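Local coordinates for protein putative surface-anchored fimbrial subunit (Corynebacterium diphtheriae, PDB 3HR6) that forms the shaft of pili on the bacterial surface as their major pilin, built of tandem Ig-like modules stabilised by isopeptide and disulfide bonds, at residues Ser38-Arg43 against Val76-Thr81; Asp323-Phe328 against Glu353-Gln358. All blocks are in the same frame, centred on the assembly; numbering follows the deposited sequence.

Interaction 1 of 2, residues Ser38-Arg43 against Val76-Thr81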
loop_
_atom_site.group_PDB
_atom_site.type_symbol
_atom_site.label_atom_id
_atom_site.label_comp_id
_atom_site.label_asym_id
_atom_site.label_seq_id
_atom_site.Cartn_x
_atom_site.Cartn_y
_atom_site.Cartn_z
ATOM N N SER A 38 8.561 17.776 8.138
ATOM C CA SER A 38 7.787 18.423 9.184
ATOM C C SER A 38 8.599 18.501 10.461
ATOM O O SER A 38 9.140 17.504 10.924
ATOM C CB SER A 38 6.499 17.631 9.429
ATOM O OG SER A 38 5.810 18.194 10.533
ATOM N N PHE A 39 8.685 19.705 11.020
ATOM C CA PHE A 39 9.425 19.959 12.211
ATOM C C PHE A 39 8.600 20.725 13.199
ATOM O O PHE A 39 7.870 21.631 12.826
ATOM C CB PHE A 39 10.660 20.788 11.893
ATOM C CG PHE A 39 11.672 20.054 11.088
ATOM C CD1 PHE A 39 12.697 19.336 11.704
ATOM C CD2 PHE A 39 11.620 20.101 9.715
ATOM C CE1 PHE A 39 13.628 18.642 10.947
ATOM C CE2 PHE A 39 12.532 19.431 8.962
ATOM C CZ PHE A 39 13.554 18.693 9.577
ATOM N N THR A 40 8.758 20.369 14.465
ATOM C CA THR A 40 8.244 21.175 15.546
ATOM C C THR A 40 9.424 21.838 16.283
ATOM O O THR A 40 10.432 21.189 16.619
ATOM C CB THR A 40 7.377 20.332 16.487
ATOM O OG1 THR A 40 6.296 19.769 15.737
ATOM C CG2 THR A 40 6.814 21.172 17.625
ATOM N N LEU A 41 9.282 23.144 16.504
ATOM C CA LEU A 41 10.183 23.911 17.335
ATOM C C LEU A 41 9.624 24.005 18.756
ATOM O O LEU A 41 8.476 24.379 18.949
ATOM C CB LEU A 41 10.399 25.306 16.742
ATOM C CG LEU A 41 11.500 26.141 17.408
ATOM C CD1 LEU A 41 12.914 25.600 17.081
ATOM C CD2 LEU A 41 11.363 27.615 17.012
ATOM N N TYR A 42 10.439 23.627 19.735
ATOM C CA TYR A 42 10.159 23.805 21.160
ATOM C C TYR A 42 11.183 24.725 21.793
ATOM O O TYR A 42 12.377 24.681 21.433
ATOM C CB TYR A 42 10.277 22.471 21.898
ATOM C CG TYR A 42 9.266 21.425 21.477
ATOM C CD1 TYR A 42 8.031 21.359 22.118
ATOM C CD2 TYR A 42 9.542 20.504 20.478
ATOM C CE1 TYR A 42 7.100 20.428 21.772
ATOM C CE2 TYR A 42 8.621 19.544 20.124
ATOM C CZ TYR A 42 7.378 19.528 20.775
ATOM O OH TYR A 42 6.426 18.606 20.464
ATOM N N ARG A 43 10.740 25.510 22.770
ATOM C CA ARG A 43 11.651 26.279 23.630
ATOM C C ARG A 43 12.041 25.433 24.846
ATOM O O ARG A 43 11.187 24.771 25.430
ATOM C CB ARG A 43 11.003 27.577 24.101
ATOM C CG ARG A 43 11.909 28.414 25.030
ATOM C CD ARG A 43 11.423 29.848 25.191
ATOM N NE ARG A 43 11.116 30.439 23.887
ATOM C CZ ARG A 43 9.894 30.714 23.414
ATOM N NH1 ARG A 43 8.793 30.485 24.135
ATOM N NH2 ARG A 43 9.776 31.232 22.189
ATOM N N VAL A 76 10.052 21.359 28.070
ATOM C CA VAL A 76 10.013 22.217 26.884
ATOM C C VAL A 76 8.588 22.752 26.657
ATOM O O VAL A 76 7.614 22.165 27.136
ATOM C CB VAL A 76 10.512 21.459 25.623
ATOM C CG1 VAL A 76 11.900 20.861 25.880
ATOM C CG2 VAL A 76 9.531 20.366 25.222
ATOM N N THR A 77 8.489 23.850 25.907
ATOM C CA THR A 77 7.221 24.435 25.466
ATOM C C THR A 77 7.204 24.562 23.942
ATOM O O THR A 77 8.114 25.170 23.364
ATOM C CB THR A 77 7.043 25.846 26.070
ATOM O OG1 THR A 77 7.299 25.805 27.482
ATOM C CG2 THR A 77 5.646 26.389 25.808
ATOM N N LYS A 78 6.173 23.999 23.305
ATOM C CA LYS A 78 6.001 24.064 21.843
ATOM C C LYS A 78 5.840 25.513 21.388
ATOM O O LYS A 78 5.156 26.297 22.048
ATOM C CB LYS A 78 4.803 23.218 21.364
ATOM C CG LYS A 78 4.585 23.262 19.842
ATOM C CD LYS A 78 3.500 22.326 19.337
ATOM C CE LYS A 78 2.980 22.832 17.985
ATOM N NZ LYS A 78 2.066 21.924 17.240
ATOM N N VAL A 79 6.511 25.858 20.284
ATOM C CA VAL A 79 6.404 27.172 19.667
ATOM C C VAL A 79 5.565 27.088 18.405
ATOM O O VAL A 79 4.601 27.828 18.236
ATOM C CB VAL A 79 7.780 27.742 19.259
ATOM C CG1 VAL A 79 7.581 29.076 18.576
ATOM C CG2 VAL A 79 8.721 27.882 20.460
ATOM N N ALA A 80 5.946 26.188 17.504
ATOM C CA ALA A 80 5.245 26.033 16.249
ATOM C C ALA A 80 5.684 24.765 15.552
ATOM O O ALA A 80 6.649 24.120 15.946
ATOM C CB ALA A 80 5.485 27.230 15.347
ATOM N N THR A 81 4.922 24.406 14.538
ATOM C CA THR A 81 5.270 23.301 13.684
ATOM C C THR A 81 5.095 23.735 12.237
ATOM O O THR A 81 4.156 24.450 11.913
ATOM C CB THR A 81 4.427 22.039 14.005
ATOM O OG1 THR A 81 4.916 20.930 13.247
ATOM C CG2 THR A 81 2.945 22.262 13.718
#
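The carbonyl oxygen of Leu-41 accepts two successive N-H groups of the facing strand, a firm bond from Val-79 N to Leu-41 O at 2.8 Å and a weak one from Ala-80 N to Leu-41 O at 3.4 Å. The first runs fairly straight, with 163° at the hydrogen, and in return Leu-41 N donates to Ala-80 O at 2.9 Å. Two residues opposite one make a classic beta bulge: Val-79, whose psi of -54° departs from extended geometry, is the extra residue, and the antiparallel register slips by one before Arg-43 N meets Thr-77 O at 2.7 Å. In the N-terminal pilin domain, the strand 38-44 lies between the strand 76-83 and the strand 97-103. On the face carrying Thr-40 and Tyr-42, the Tyr-42 ring lies obliquely against Lys-78 and Val-76, with CD1 3.4 Å from Lys-78 CA, while Tyr-42 CD1 and Val-76 CG2 approach to 3.6 Å. The extended Lys-78 chain crosses Thr-40 at about a right angle, Lys-78 CG resting 3.8 Å from Thr-40 CG2; the hydroxyl of Thr-40 bonds to Glu-104. On the other face Leu-41 packs on Ile-7, Phe-91 and Leu-94. A bend at chi3 (-48°) turns the Arg-43 guanidinium back over Val-79, whose CG2 sits across one of its faces, 3.9 Å from Arg-43 NH2, while that nitrogen is hydrogen-bonded to the Tyr-99 hydroxyl.

Interaction 2 of 2, residues Asp323-Phe328 against Glu353-Gln358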
loop_
_atom_site.group_PDB
_atom_site.type_symbol
_atom_site.label_atom_id
_atom_site.label_comp_id
_atom_site.label_asym_id
_atom_site.label_seq_id
_atom_site.Cartn_x
_atom_site.Cartn_y
_atom_site.Cartn_z
ATOM N N ASP A 323 -41.457 -21.432 -18.895
ATOM C CA ASP A 323 -41.162 -22.839 -19.219
ATOM C C ASP A 323 -39.970 -23.075 -20.147
ATOM O O ASP A 323 -39.864 -24.153 -20.749
ATOM C CB ASP A 323 -42.420 -23.566 -19.699
ATOM C CG ASP A 323 -42.863 -23.163 -21.118
ATOM O OD1 ASP A 323 -42.419 -22.120 -21.637
ATOM O OD2 ASP A 323 -43.685 -23.893 -21.724
ATOM N N ARG A 324 -39.057 -22.098 -20.238
ATOM C CA ARG A 324 -37.902 -22.222 -21.130
ATOM C C ARG A 324 -36.660 -21.681 -20.474
ATOM O O ARG A 324 -36.618 -20.513 -20.082
ATOM C CB ARG A 324 -38.152 -21.492 -22.442
ATOM C CG ARG A 324 -39.334 -22.022 -23.214
ATOM C CD ARG A 324 -39.534 -21.343 -24.547
ATOM N NE ARG A 324 -39.986 -19.955 -24.407
ATOM C CZ ARG A 324 -40.634 -19.246 -25.339
ATOM N NH1 ARG A 324 -40.933 -19.761 -26.517
ATOM N NH2 ARG A 324 -40.966 -17.990 -25.102
ATOM N N THR A 325 -35.646 -22.539 -20.334
ATOM C CA THR A 325 -34.368 -22.091 -19.835
ATOM C C THR A 325 -33.238 -22.844 -20.525
ATOM O O THR A 325 -33.427 -23.944 -21.060
ATOM C CB THR A 325 -34.285 -22.181 -18.292
ATOM O OG1 THR A 325 -33.062 -21.602 -17.849
ATOM C CG2 THR A 325 -34.353 -23.614 -17.803
ATOM N N ALA A 326 -32.074 -22.204 -20.575
ATOM C CA ALA A 326 -30.886 -22.811 -21.119
ATOM C C ALA A 326 -29.783 -22.688 -20.078
ATOM O O ALA A 326 -29.842 -21.816 -19.194
ATOM C CB ALA A 326 -30.471 -22.150 -22.432
ATOM N N THR A 327 -28.784 -23.558 -20.198
ATOM C CA THR A 327 -27.652 -23.628 -19.298
ATOM C C THR A 327 -26.367 -23.508 -20.128
ATOM O O THR A 327 -26.258 -24.078 -21.217
ATOM C CB THR A 327 -27.670 -24.953 -18.492
ATOM O OG1 THR A 327 -28.909 -25.073 -17.756
ATOM C CG2 THR A 327 -26.426 -25.082 -17.557
ATOM N N PHE A 328 -25.423 -22.712 -19.615
ATOM C CA PHE A 328 -24.136 -22.467 -20.248
ATOM C C PHE A 328 -23.020 -22.690 -19.258
ATOM O O PHE A 328 -23.189 -22.533 -18.016
ATOM C CB PHE A 328 -24.028 -21.035 -20.793
ATOM C CG PHE A 328 -25.069 -20.710 -21.816
ATOM C CD1 PHE A 328 -24.789 -20.837 -23.189
ATOM C CD2 PHE A 328 -26.338 -20.323 -21.429
ATOM C CE1 PHE A 328 -25.748 -20.576 -24.134
ATOM C CE2 PHE A 328 -27.312 -20.063 -22.366
ATOM C CZ PHE A 328 -27.026 -20.168 -23.736
ATOM N N GLU A 353 -21.841 -23.523 -13.769
ATOM C CA GLU A 353 -22.798 -23.392 -14.878
ATOM C C GLU A 353 -23.762 -22.263 -14.571
ATOM O O GLU A 353 -23.880 -21.813 -13.435
ATOM C CB GLU A 353 -23.549 -24.704 -15.158
ATOM C CG GLU A 353 -24.535 -25.036 -14.093
ATOM C CD GLU A 353 -25.291 -26.331 -14.312
ATOM O OE1 GLU A 353 -24.799 -27.224 -15.020
ATOM O OE2 GLU A 353 -26.391 -26.458 -13.726
ATOM N N PHE A 354 -24.401 -21.763 -15.605
ATOM C CA PHE A 354 -25.187 -20.561 -15.516
ATOM C C PHE A 354 -26.483 -20.775 -16.285
ATOM O O PHE A 354 -26.450 -21.122 -17.476
ATOM C CB PHE A 354 -24.367 -19.388 -16.045
ATOM C CG PHE A 354 -23.055 -19.295 -15.383
ATOM C CD1 PHE A 354 -22.952 -18.659 -14.138
ATOM C CD2 PHE A 354 -21.953 -19.956 -15.906
ATOM C CE1 PHE A 354 -21.716 -18.653 -13.475
ATOM C CE2 PHE A 354 -20.745 -19.950 -15.231
ATOM C CZ PHE A 354 -20.643 -19.283 -14.019
ATOM N N VAL A 355 -27.580 -20.622 -15.569
ATOM C CA VAL A 355 -28.912 -20.862 -16.105
ATOM C C VAL A 355 -29.652 -19.560 -16.353
ATOM O O VAL A 355 -29.641 -18.613 -15.530
ATOM C CB VAL A 355 -29.692 -21.790 -15.191
ATOM C CG1 VAL A 355 -31.049 -22.099 -15.766
ATOM C CG2 VAL A 355 -28.874 -23.079 -15.030
ATOM N N THR A 356 -30.207 -19.478 -17.540
ATOM C CA THR A 356 -30.967 -18.292 -17.902
ATOM C C THR A 356 -32.263 -18.208 -17.130
ATOM O O THR A 356 -32.961 -19.212 -16.871
ATOM C CB THR A 356 -31.200 -18.205 -19.422
ATOM O OG1 THR A 356 -31.960 -19.322 -19.867
ATOM C CG2 THR A 356 -29.889 -18.187 -20.179
ATOM N N GLY A 357 -32.637 -16.985 -16.777
ATOM C CA GLY A 357 -33.856 -16.742 -16.054
ATOM C C GLY A 357 -35.048 -16.506 -16.967
ATOM O O GLY A 357 -34.932 -16.570 -18.183
ATOM N N GLN A 358 -36.213 -16.288 -16.386
ATOM C CA GLN A 358 -37.398 -16.078 -17.196
ATOM C C GLN A 358 -37.248 -14.891 -18.145
ATOM O O GLN A 358 -37.846 -14.874 -19.225
ATOM C CB GLN A 358 -38.615 -15.924 -16.310
ATOM C CG GLN A 358 -38.956 -17.230 -15.603
ATOM C CD GLN A 358 -40.275 -17.208 -14.887
ATOM O OE1 GLN A 358 -41.173 -16.417 -15.203
ATOM N NE2 GLN A 358 -40.422 -18.109 -13.928
HETATM O O HOH W 1 -34.485 -18.669 -19.894
#
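Phe-328 and Phe-354 project from the same face of an antiparallel pair, yet their rings lead off in opposite directions along the strands. Phe-328 turns a ring edge to Thr-356, with CE2 3.9 Å from Thr-356 CG2, whereas Phe-354 slants past the backbone opposite, its CD2 3.6 Å from Phe-328 O. Beyond the contact they cover different partners, Ile-311 and Glu-396 for Phe-328, Leu-348 and Leu-364 for Phe-354. Between the two residues the backbones are tied by Phe-354 N to Phe-328 O at 2.8 Å and by the reciprocal bond from Phe-328 N to Phe-354 O. This short pairing places 354-355 at the margin of a four-stranded antiparallel sheet, next to strand 327-333. On the reverse face Thr-327 straddles two neighbours: its CG2 lies 3.7 Å from Glu-353 CD, and its OG1 faces Val-355 CG2. Past the strand end one more backbone bond, Thr-356 N to Ala-326 O at 2.9 Å, continues the pairing, and the Thr-356 side chain and a water add to it. With chi1 at 62°, Thr-356 swings OG1 between its own N and carbonyl carbon, where OG1 accepts an almost straight bond (170°) from Ala-326 N at 3.0 Å. The same hydroxyl donates to a water, 2.6 Å from Thr-356 OG1, that in turn donates to the carbonyls of Arg-324 and Gly-357.

In the fold
Interactions 1 and 2 lie on opposite sides of the chain's centre, about 70 Å apart between centres and about 51 Å between nearest atoms, so each belongs to its own region of an elongated pilin and neither touches the other. Both are antiparallel strand pairings, closed one after the other along the chain. Interaction 1 lies away from the calcium site, while interaction 2 comes nearer: the side chain of Phe-354 is about 9 Å from that of the calcium ligand Gln-158 and about 12 Å from that of Glu-165. The strand 327-333 entering interaction 2 also carries Cys-333, whose disulfide to Cys-393 links it covalently to the strand 391-398.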